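PDB 1C1K: BPT4 GENE 59 helicase assembly protein from Enterobacteria phage T4, which loads the replicative helicase at the fork onto DNA protected by the single-stranded DNA-binding protein, coordinates leading- and lagging-strand synthesis, and takes part in viral replication, recombination and repair. Local coordinates for residues K110-F113 and E114-R118. Numbering follows the deposited sequence.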
ATOM      1  N   LYS A 110      11.122   8.908   0.171  1.00 13.19           N
ATOM      2  CA  LYS A 110      12.310   8.813   1.014  1.00 13.33           C
ATOM      3  C   LYS A 110      12.246   9.792   2.179  1.00 13.32           C
ATOM      4  O   LYS A 110      12.564   9.434   3.316  1.00 10.39           O
ATOM      5  CB  LYS A 110      13.577   9.069   0.201  1.00 16.23           C
ATOM      6  CG  LYS A 110      14.852   8.749   0.964  1.00 19.28           C
ATOM      7  CD  LYS A 110      16.085   9.088   0.140  1.00 23.80           C
ATOM      8  CE  LYS A 110      17.036   7.907   0.032  1.00 24.68           C
ATOM      9  NZ  LYS A 110      16.319   6.603   0.085  1.00 26.75           N
ATOM     10  N   PHE A 111      11.840  11.027   1.896  1.00 11.84           N
ATOM     11  CA  PHE A 111      11.730  12.044   2.936  1.00 11.13           C
ATOM     12  C   PHE A 111      10.646  11.637   3.927  1.00  9.42           C
ATOM     13  O   PHE A 111      10.803  11.812   5.135  1.00  8.44           O
ATOM     14  CB  PHE A 111      11.392  13.403   2.319  1.00 12.91           C
ATOM     15  CG  PHE A 111      12.551  14.062   1.617  1.00 16.44           C
ATOM     16  CD1 PHE A 111      12.332  15.120   0.735  1.00 18.21           C
ATOM     17  CD2 PHE A 111      13.861  13.637   1.841  1.00 18.23           C
ATOM     18  CE1 PHE A 111      13.401  15.749   0.088  1.00 18.99           C
ATOM     19  CE2 PHE A 111      14.937  14.260   1.198  1.00 19.27           C
ATOM     20  CZ  PHE A 111      14.705  15.318   0.321  1.00 19.46           C
ATOM     21  N   LYS A 112       9.546  11.089   3.421  1.00  7.46           N
ATOM     22  CA  LYS A 112       8.462  10.657   4.289  1.00  8.33           C
ATOM     23  C   LYS A 112       8.915   9.483   5.155  1.00  6.08           C
ATOM     24  O   LYS A 112       8.529   9.382   6.314  1.00  6.35           O
ATOM     25  CB  LYS A 112       7.232  10.260   3.462  1.00 10.89           C
ATOM     26  CG  LYS A 112       6.198   9.423   4.220  1.00 14.37           C
ATOM     27  CD  LYS A 112       5.511  10.213   5.335  1.00 16.51           C
ATOM     28  CE  LYS A 112       4.314   9.450   5.891  1.00 17.11           C
ATOM     29  NZ  LYS A 112       3.800  10.064   7.149  1.00 17.93           N
ATOM     30  N   PHE A 113       9.731   8.598   4.584  1.00  5.96           N
ATOM     31  CA  PHE A 113      10.250   7.441   5.318  1.00  5.59           C
ATOM     32  C   PHE A 113      11.096   7.968   6.484  1.00  5.15           C
ATOM     33  O   PHE A 113      10.937   7.544   7.630  1.00  4.01           O
ATOM     34  CB  PHE A 113      11.104   6.575   4.374  1.00  5.16           C
ATOM     35  CG  PHE A 113      11.617   5.297   4.989  1.00  3.94           C
ATOM     36  CD1 PHE A 113      10.821   4.534   5.842  1.00  5.22           C
ATOM     37  CD2 PHE A 113      12.894   4.837   4.682  1.00  5.38           C
ATOM     38  CE1 PHE A 113      11.294   3.324   6.378  1.00  4.04           C
ATOM     39  CE2 PHE A 113      13.376   3.626   5.214  1.00  4.46           C
ATOM     40  CZ  PHE A 113      12.574   2.875   6.058  1.00  3.66           C
ATOM     41  N   GLU A 114      11.977   8.916   6.187  1.00  5.29           N
ATOM     42  CA  GLU A 114      12.830   9.502   7.213  1.00  5.79           C
ATOM     43  C   GLU A 114      11.979  10.169   8.296  1.00  6.35           C
ATOM     44  O   GLU A 114      12.229  10.010   9.493  1.00  6.32           O
ATOM     45  CB  GLU A 114      13.795  10.507   6.571  1.00  6.77           C
ATOM     46  CG  GLU A 114      15.022   9.826   5.959  1.00 10.81           C
ATOM     47  CD  GLU A 114      15.718  10.642   4.881  1.00 13.22           C
ATOM     48  OE1 GLU A 114      15.451  11.851   4.760  1.00 15.82           O
ATOM     49  OE2 GLU A 114      16.547  10.062   4.151  1.00 15.80           O
ATOM     50  N   GLU A 115      10.968  10.916   7.878  1.00  4.96           N
ATOM     51  CA  GLU A 115      10.079  11.587   8.821  1.00  6.31           C
ATOM     52  C   GLU A 115       9.425  10.559   9.747  1.00  6.33           C
ATOM     53  O   GLU A 115       9.421  10.713  10.976  1.00  5.55           O
ATOM     54  CB  GLU A 115       8.996  12.352   8.052  1.00  6.66           C
ATOM     55  CG  GLU A 115       7.986  13.064   8.926  1.00  8.41           C
ATOM     56  CD  GLU A 115       6.858  13.681   8.121  1.00 10.89           C
ATOM     57  OE1 GLU A 115       6.799  13.452   6.893  1.00 12.20           O
ATOM     58  OE2 GLU A 115       6.032  14.397   8.719  1.00 11.59           O
ATOM     59  N   ASP A 116       8.878   9.504   9.149  1.00  5.99           N
ATOM     60  CA  ASP A 116       8.214   8.453   9.909  1.00  5.17           C
ATOM     61  C   ASP A 116       9.170   7.777  10.891  1.00  5.90           C
ATOM     62  O   ASP A 116       8.793   7.515  12.033  1.00  5.69           O
ATOM     63  CB  ASP A 116       7.610   7.417   8.957  1.00  5.65           C
ATOM     64  CG  ASP A 116       6.359   7.927   8.258  1.00  7.25           C
ATOM     65  OD1 ASP A 116       5.843   7.215   7.369  1.00  7.13           O
ATOM     66  OD2 ASP A 116       5.885   9.036   8.598  1.00  8.20           O
ATOM     67  N   ILE A 117      10.400   7.508  10.458  1.00  4.60           N
ATOM     68  CA  ILE A 117      11.381   6.871  11.335  1.00  4.57           C
ATOM     69  C   ILE A 117      11.632   7.745  12.561  1.00  5.97           C
ATOM     70  O   ILE A 117      11.620   7.256  13.688  1.00  4.90           O
ATOM     71  CB  ILE A 117      12.714   6.614  10.598  1.00  3.81           C
ATOM     72  CG1 ILE A 117      12.528   5.498   9.563  1.00  3.28           C
ATOM     73  CG2 ILE A 117      13.795   6.201  11.587  1.00  4.26           C
ATOM     74  CD1 ILE A 117      13.571   5.505   8.465  1.00  4.44           C
ATOM     75  N   ARG A 118      11.856   9.040  12.346  1.00  5.56           N
ATOM     76  CA  ARG A 118      12.084   9.946  13.471  1.00  6.26           C
ATOM     77  C   ARG A 118      10.895   9.902  14.415  1.00  6.77           C
ATOM     78  O   ARG A 118      11.063   9.815  15.628  1.00  7.74           O
ATOM     79  CB  ARG A 118      12.290  11.387  12.988  1.00  5.92           C
ATOM     80  CG  ARG A 118      13.584  11.609  12.255  1.00  7.26           C
ATOM     81  CD  ARG A 118      13.723  13.052  11.766  1.00 11.61           C
ATOM     82  NE  ARG A 118      14.676  13.137  10.663  1.00 14.30           N
ATOM     83  CZ  ARG A 118      14.363  13.487   9.417  1.00 14.23           C
ATOM     84  NH1 ARG A 118      13.111  13.796   9.093  1.00 13.34           N
ATOM     85  NH2 ARG A 118      15.309  13.505   8.488  1.00 16.04           N
TER
HETATM   86  O   HOH W   1      12.134  14.075   6.175  1.00 10.28           O
HETATM   87  O   HOH W   2       3.519  13.013   7.338  1.00 41.04           O
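Lys112 turns its CG away from its own backbone N (chi1 163°) and has its one bend at chi2 (67°), running extended from there to NZ, which carries the ammonium group one turn along the helix to Asp116, whose CG lies beside its own backbone N. The two form an i to i+4 salt bridge, Lys112 NZ to Asp116 OD2 at 2.7 Å, made on the syn lone pair of the oxygen; this approach also brings the lysine CE to 3.1 Å from Asp116 OD1. A water accepts from Lys112 NZ at 3.0 Å and reaches Glu115 OE2 through a weak bond. On another side of the same turn, Ile117 lays its CD1 over the middle of the Phe113 ring, 3.6 Å from the centroid and 6° off the ring normal, a CH-pi contact. Beneath these side chains runs the regular alpha-helical bonding, as in Ile117 N to Phe113 O at 2.9 Å. Phe111 O, besides accepting from Glu115 N, takes a second bond from a water 2.8 Å away, which in turn accepts from Arg118 NH1 at the edge of the guanidinium. The Asp116 carboxylate joins two helices: OD2 takes the lysine of its own helix, while OD1 takes Thr160 OG1 in the first turn of helix 158-168 and Ser157 N just before it. Phe113 packs on Leu163 and Leu164 of that helix, while Glu114 and Ile117 touch Thr211 of helix 201-216.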